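Local structure of lipoprotein NlpE (Escherichia coli, 2Z4I) at residues A140-C145 / F151-N156; R130-Y135 / Q209-L214; G69-A72 / K77-L80. The protein activates the Cpx signalling pathway from the outer membrane, takes part in copper homeostasis and is needed for efficient adhesion of stationary-phase cells to hydrophobic surfaces. The protein carries 1 engineered substitution. All blocks are in the same frame, centred on the assembly; numbering follows the deposited sequence.

Interaction 1: residues A140-C145 / F151-N156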
# COMPACT_ATOMS: atom_id res chain seq x y z
N ALA A 140 34.38 -0.12 1.46
CA ALA A 140 33.77 0.91 0.64
C ALA A 140 32.82 1.70 1.50
O ALA A 140 32.10 1.12 2.30
CB ALA A 140 33.02 0.29 -0.52
N THR A 141 32.85 3.02 1.38
CA THR A 141 31.93 3.88 2.11
C THR A 141 31.26 4.77 1.07
O THR A 141 31.78 4.95 -0.02
CB THR A 141 32.64 4.76 3.15
OG1 THR A 141 33.85 5.27 2.60
CG2 THR A 141 32.95 3.95 4.39
N PHE A 142 30.11 5.33 1.42
CA PHE A 142 29.36 6.18 0.51
C PHE A 142 28.74 7.29 1.33
O PHE A 142 27.80 7.06 2.10
CB PHE A 142 28.28 5.34 -0.17
CG PHE A 142 27.38 6.09 -1.13
CD1 PHE A 142 26.27 6.78 -0.66
CD2 PHE A 142 27.58 6.00 -2.50
CE1 PHE A 142 25.37 7.37 -1.55
CE2 PHE A 142 26.69 6.59 -3.39
CZ PHE A 142 25.58 7.28 -2.92
N THR A 143 29.28 8.50 1.19
CA THR A 143 28.73 9.64 1.91
C THR A 143 27.63 10.17 0.99
O THR A 143 27.90 10.66 -0.11
CB THR A 143 29.78 10.71 2.16
OG1 THR A 143 30.80 10.17 3.02
CG2 THR A 143 29.15 11.91 2.84
N ASP A 144 26.39 10.03 1.45
CA ASP A 144 25.22 10.42 0.67
C ASP A 144 24.98 11.91 0.57
O ASP A 144 24.77 12.59 1.57
CB ASP A 144 24.00 9.71 1.24
CG ASP A 144 22.71 10.17 0.61
OD1 ASP A 144 22.10 11.11 1.16
OD2 ASP A 144 22.32 9.61 -0.44
N CYS A 145 24.99 12.42 -0.66
CA CYS A 145 24.78 13.84 -0.92
C CYS A 145 23.52 14.35 -0.23
O CYS A 145 23.55 15.40 0.41
CB CYS A 145 24.65 14.11 -2.43
SG CYS A 145 26.17 14.01 -3.45
N PHE A 151 27.11 5.70 4.75
CA PHE A 151 26.94 4.26 4.97
C PHE A 151 28.02 3.43 4.30
O PHE A 151 28.79 3.93 3.47
CB PHE A 151 25.60 3.79 4.44
CG PHE A 151 24.66 4.89 4.10
CD1 PHE A 151 24.68 5.46 2.84
CD2 PHE A 151 23.73 5.34 5.03
CE1 PHE A 151 23.78 6.48 2.50
CE2 PHE A 151 22.82 6.37 4.72
CZ PHE A 151 22.85 6.94 3.44
N MSE A 152 28.06 2.15 4.67
CA MSE A 152 29.01 1.22 4.08
C MSE A 152 28.40 0.62 2.81
O MSE A 152 27.19 0.39 2.75
CB MSE A 152 29.33 0.10 5.05
CG MSE A 152 30.27 0.47 6.15
SE MSE A 152 30.27 -0.95 7.45
CE MSE A 152 29.04 -0.13 8.70
N VAL A 153 29.22 0.35 1.82
CA VAL A 153 28.72 -0.20 0.57
C VAL A 153 29.22 -1.63 0.41
O VAL A 153 30.42 -1.88 0.43
CB VAL A 153 29.17 0.68 -0.62
CG1 VAL A 153 28.58 0.17 -1.91
CG2 VAL A 153 28.75 2.11 -0.38
N ALA A 154 28.30 -2.57 0.27
CA ALA A 154 28.66 -3.97 0.11
C ALA A 154 29.75 -4.09 -0.93
O ALA A 154 29.65 -3.50 -2.01
CB ALA A 154 27.43 -4.79 -0.31
N ASN A 155 30.80 -4.85 -0.62
CA ASN A 155 31.89 -5.03 -1.57
C ASN A 155 31.37 -5.50 -2.89
O ASN A 155 30.50 -6.36 -2.94
CB ASN A 155 32.90 -6.05 -1.06
CG ASN A 155 33.81 -5.48 -0.03
OD1 ASN A 155 33.36 -5.07 1.04
ND2 ASN A 155 35.09 -5.43 -0.34
N ASN A 156 31.91 -4.92 -3.96
CA ASN A 156 31.53 -5.29 -5.32
C ASN A 156 32.72 -4.97 -6.22
O ASN A 156 33.00 -3.82 -6.53
CB ASN A 156 30.32 -4.50 -5.77
CG ASN A 156 29.87 -4.89 -7.14
OD1 ASN A 156 30.49 -4.52 -8.13
ND2 ASN A 156 28.81 -5.67 -7.21
O HOH W 1 32.78 -2.34 1.76

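Interaction 2: residues R130-Y135 / Q209-L214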
# COMPACT_ATOMS: atom_id res chain seq x y z
N ARG A 130 22.86 9.41 -4.75
CA ARG A 130 23.92 10.27 -5.21
C ARG A 130 24.83 10.44 -4.01
O ARG A 130 24.37 10.90 -2.96
CB ARG A 130 23.34 11.63 -5.62
CG ARG A 130 23.70 12.08 -7.01
CD ARG A 130 23.03 11.24 -8.09
NE ARG A 130 21.62 11.59 -8.26
CZ ARG A 130 20.87 11.27 -9.31
NH1 ARG A 130 21.40 10.57 -10.32
NH2 ARG A 130 19.60 11.66 -9.36
N GLY A 131 26.09 10.06 -4.12
CA GLY A 131 26.96 10.23 -2.97
C GLY A 131 28.43 10.21 -3.33
O GLY A 131 28.78 9.95 -4.49
N MSE A 132 29.28 10.51 -2.35
CA MSE A 132 30.71 10.49 -2.58
C MSE A 132 31.20 9.10 -2.19
O MSE A 132 31.25 8.77 -1.01
CB MSE A 132 31.41 11.56 -1.72
CG MSE A 132 31.04 13.02 -2.05
SE MSE A 132 31.23 13.56 -3.92
CE MSE A 132 33.08 13.11 -4.23
N TYR A 133 31.55 8.30 -3.18
CA TYR A 133 32.03 6.93 -2.95
C TYR A 133 33.52 6.93 -2.68
O TYR A 133 34.27 7.68 -3.32
CB TYR A 133 31.75 6.05 -4.16
CG TYR A 133 32.17 4.60 -4.01
CD1 TYR A 133 31.33 3.68 -3.38
CD2 TYR A 133 33.39 4.15 -4.51
CE1 TYR A 133 31.70 2.34 -3.26
CE2 TYR A 133 33.77 2.81 -4.40
CZ TYR A 133 32.92 1.91 -3.77
OH TYR A 133 33.28 0.58 -3.65
N PHE A 134 33.95 6.09 -1.76
CA PHE A 134 35.36 5.98 -1.41
C PHE A 134 35.70 4.56 -1.00
O PHE A 134 35.10 4.00 -0.09
CB PHE A 134 35.68 6.94 -0.26
CG PHE A 134 37.09 6.84 0.22
CD1 PHE A 134 37.39 6.17 1.41
CD2 PHE A 134 38.13 7.39 -0.52
CE1 PHE A 134 38.71 6.05 1.85
CE2 PHE A 134 39.46 7.28 -0.09
CZ PHE A 134 39.75 6.61 1.10
N TYR A 135 36.68 3.98 -1.67
CA TYR A 135 37.09 2.63 -1.37
C TYR A 135 38.57 2.57 -1.01
O TYR A 135 39.39 3.29 -1.59
CB TYR A 135 36.83 1.73 -2.57
CG TYR A 135 37.30 0.31 -2.36
CD1 TYR A 135 36.65 -0.52 -1.45
CD2 TYR A 135 38.39 -0.20 -3.06
CE1 TYR A 135 37.08 -1.81 -1.25
CE2 TYR A 135 38.82 -1.49 -2.87
CZ TYR A 135 38.16 -2.29 -1.96
OH TYR A 135 38.58 -3.59 -1.76
N GLN A 209 33.32 16.35 -10.56
CA GLN A 209 32.27 16.93 -9.73
C GLN A 209 32.21 16.48 -8.28
O GLN A 209 32.87 15.52 -7.88
CB GLN A 209 30.91 16.63 -10.35
CG GLN A 209 30.87 16.75 -11.85
CD GLN A 209 29.91 15.76 -12.46
OE1 GLN A 209 28.75 15.67 -12.05
NE2 GLN A 209 30.38 15.01 -13.45
N ASP A 210 31.39 17.19 -7.52
CA ASP A 210 31.14 16.91 -6.11
C ASP A 210 29.63 17.12 -5.94
O ASP A 210 28.95 17.46 -6.90
CB ASP A 210 31.95 17.86 -5.21
CG ASP A 210 31.22 19.15 -4.92
OD1 ASP A 210 30.59 19.71 -5.84
OD2 ASP A 210 31.28 19.60 -3.75
N CYS A 211 29.11 16.94 -4.73
CA CYS A 211 27.67 17.07 -4.53
C CYS A 211 26.99 18.36 -5.00
O CYS A 211 25.90 18.31 -5.56
CB CYS A 211 27.33 16.84 -3.05
SG CYS A 211 27.56 15.12 -2.47
N SER A 212 27.63 19.50 -4.76
CA SER A 212 27.07 20.81 -5.14
C SER A 212 26.76 20.93 -6.63
O SER A 212 25.66 21.34 -7.01
CB SER A 212 28.04 21.93 -4.75
OG SER A 212 28.39 21.85 -3.38
N SER A 213 27.73 20.57 -7.46
CA SER A 213 27.60 20.65 -8.91
C SER A 213 26.34 20.03 -9.50
O SER A 213 25.56 19.38 -8.80
CB SER A 213 28.83 20.03 -9.58
OG SER A 213 29.02 18.68 -9.19
N LEU A 214 26.14 20.25 -10.80
CA LEU A 214 25.00 19.73 -11.54
C LEU A 214 25.34 19.69 -13.03
O LEU A 214 26.38 20.27 -13.42
CB LEU A 214 23.76 20.61 -11.31
CG LEU A 214 23.23 20.87 -9.89
CD1 LEU A 214 22.12 21.91 -9.96
CD2 LEU A 214 22.72 19.57 -9.25

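Interaction 3: residues G69-A72 / K77-L80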
# COMPACT_ATOMS: atom_id res chain seq x y z
N GLY A 69 -37.43 -9.73 3.31
CA GLY A 69 -38.55 -8.81 3.33
C GLY A 69 -38.93 -8.57 1.89
O GLY A 69 -38.48 -9.30 1.02
N THR A 70 -39.75 -7.56 1.64
CA THR A 70 -40.19 -7.24 0.28
C THR A 70 -39.49 -5.97 -0.13
O THR A 70 -39.03 -5.24 0.72
CB THR A 70 -41.70 -7.00 0.25
OG1 THR A 70 -42.03 -5.99 1.20
CG2 THR A 70 -42.43 -8.26 0.64
N TRP A 71 -39.42 -5.69 -1.42
CA TRP A 71 -38.76 -4.48 -1.89
C TRP A 71 -39.55 -3.77 -2.98
O TRP A 71 -40.15 -4.41 -3.84
CB TRP A 71 -37.38 -4.80 -2.45
CG TRP A 71 -37.42 -5.84 -3.52
CD1 TRP A 71 -37.41 -7.18 -3.36
CD2 TRP A 71 -37.57 -5.61 -4.93
NE1 TRP A 71 -37.55 -7.82 -4.57
CE2 TRP A 71 -37.66 -6.87 -5.55
CE3 TRP A 71 -37.66 -4.45 -5.72
CZ2 TRP A 71 -37.82 -7.02 -6.93
CZ3 TRP A 71 -37.82 -4.60 -7.10
CH2 TRP A 71 -37.90 -5.88 -7.69
N ALA A 72 -39.55 -2.44 -2.94
CA ALA A 72 -40.26 -1.65 -3.94
C ALA A 72 -39.23 -0.73 -4.56
O ALA A 72 -38.39 -0.19 -3.85
CB ALA A 72 -41.35 -0.85 -3.30
N LYS A 77 -34.19 4.86 -7.07
CA LYS A 77 -34.21 4.48 -5.67
C LYS A 77 -34.73 3.06 -5.51
O LYS A 77 -35.30 2.49 -6.43
CB LYS A 77 -35.08 5.45 -4.87
CG LYS A 77 -34.78 6.91 -5.13
CD LYS A 77 -33.36 7.28 -4.73
CE LYS A 77 -33.01 8.70 -5.20
NZ LYS A 77 -34.02 9.73 -4.77
N LEU A 78 -34.53 2.52 -4.32
CA LEU A 78 -34.95 1.17 -3.98
C LEU A 78 -35.23 1.19 -2.48
O LEU A 78 -34.40 1.64 -1.69
CB LEU A 78 -33.82 0.19 -4.30
CG LEU A 78 -34.10 -1.30 -4.21
CD1 LEU A 78 -35.03 -1.73 -5.32
CD2 LEU A 78 -32.79 -2.05 -4.33
N VAL A 79 -36.40 0.73 -2.08
CA VAL A 79 -36.75 0.72 -0.68
C VAL A 79 -37.00 -0.69 -0.20
O VAL A 79 -37.93 -1.36 -0.65
CB VAL A 79 -37.99 1.54 -0.43
CG1 VAL A 79 -38.39 1.42 1.02
CG2 VAL A 79 -37.74 2.98 -0.82
N LEU A 80 -36.17 -1.15 0.73
CA LEU A 80 -36.31 -2.49 1.27
C LEU A 80 -37.03 -2.48 2.61
O LEU A 80 -36.55 -1.88 3.58
CB LEU A 80 -34.93 -3.12 1.46
CG LEU A 80 -34.32 -3.87 0.29
CD1 LEU A 80 -34.58 -3.15 -1.01
CD2 LEU A 80 -32.83 -4.02 0.54

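Interaction 1: residues A140-C145 / F151-N156
F142 meets F151 and V153 across an antiparallel hairpin. At its base, CB faces CG2 of V153, the methyl beside that residue's backbone N. CG of F142 is anti to its own backbone N (chi1 179°), which carries the ring alongside that of F151; the two side chains point the same way, with F142 CD1 4.0 Å from F151 CE1. Farther out, D144 OD2 lies in the ring plane at the edge, 3.9 Å from F142 CE1, while D144 OD1 accepts from T147 N and D144 CB packs 3.5 Å from F151 CE1. CZ, at the tip of F142, packs against G131 N of strand 127-135, and the side chain also touches L129 and L176. The backbones fix this register: F142 N to F151 O is 2.8 Å and F151 N to F142 O 3.1 Å, marking a hydrogen-bonded pair, and V153 N reaches A140 O at 3.0 Å, nearly straight (172°). Beyond it, one water accepts from A140 N and donates to V153 O and N155 OD1. F151 meets the ring of F182 edge-to-face, and N156 N-caps helix 157-167, so the hairpin leads from the sheet of the OB domain into its helix.

Interaction 2: residues R130-Y135 / Q209-L214
M132, a selenomethionine on strand 127-135, reaches the C-terminal loop with its side chain from CG outward. Bends at chi2 (-53°) and chi3 (-56°) fold the chain back on itself and bring the selenium up to the loop backbone, where M132 SE lies 4.0 Å from D210 CA and 4.1 Å from C211 N. One atom nearer the strand, M132 CG packs 4.1 Å from C211 SG, which is disulfide-bonded to C145. This is the closer part of the contact, made by M132 against the backbone of D210 and against C211. The remainder is looser: M132 CE comes no nearer than 4.4 Å to Q209 O, the carboxylate of D210 lies on the exposed side, and the two segments bury just 137 Å² together. On that outer side the loop also makes bonds within itself. S213 OG donates to D210 O over 2.6 Å, in the carbonyl plane and on a lone pair, and S213 N makes a weak bond to D210 OD1, closing a turn around C211 and S212. Residues 124-136 have been suggested to include a copper-binding motif, but the atoms at this interface come together without a metal. The chemistry between 130-135 and 209-214 is van der Waals contact; the covalent tie of the tail runs to C145, next to the neighbouring strand 140-144, and M132 packs beside the tail that this disulfide holds.

Interaction 3: residues G69-A72 / K77-L80
W71 and L78 cross obliquely on one face of the hairpin, and L80 completes the group at the base of the tryptophan. With CG of W71 between the backbone N and the carbonyl carbon (chi1 55°), the ring leads away from its direct partner L80 and leans along the hairpin to L78, where W71 CE3 lies 3.8 Å from L78 CD1. L80 instead meets the root of the tryptophan: its CD1 is 3.6 Å from W71 CB. The two leucines therefore divide the side chain between them, one touching the six-membered ring and the other the methylene. L78 gets there because its CG is anti to its own backbone N, and the same CD1 also passes 4.0 Å from A72 O.

A72 and V79 form the next pair and turn their side chains to the other face, where A72 is exposed and V79 touches K87 and Y89 of strand 87-93. Their backbones supply both bonds of a hydrogen-bonded pair: A72 N to V79 O is 3.0 Å and V79 N to A72 O 2.8 Å, both nearly straight. W71 and L80 make the adjacent non-hydrogen-bonded pair; beside it, W71 CA makes a CA-H...O contact with V79 O at 3.5 Å.

Weak bonds from W71 NE1 to the carbonyls of E44 and T48 lead the indole toward the preceding hairpin. L43 packs against W71 and L78, L41 against L80, and Y90 against both leucines. With strand axes at 159°, a short turn between them and one face lined by apolar groups from other strands, this is a classic beta hairpin of an up-and-down antiparallel meander, consistent with the calycin-like beta-barrel of the N-terminal domain.

From the N terminus, interaction 3 comes first and closes a tight local turn between neighbouring strands of the N-terminal barrel. The rest of the N-terminal domain and a long linker follow; the centre of interaction 3 lies about 67 Å from that of interaction 1 in the C-terminal domain, on the other side of the chain's centre. There 130-135 opens the widest loop, which the tail 209-214 closes as interaction 2; interaction 1, a local hairpin, falls wholly within it. These two meet directly: the C145-C211 disulfide joins hairpin to tail, and strands 127-135 and 140-144 are sheet neighbours, with M132 N probably bonded to T143 O. None of the three crosses another along the chain.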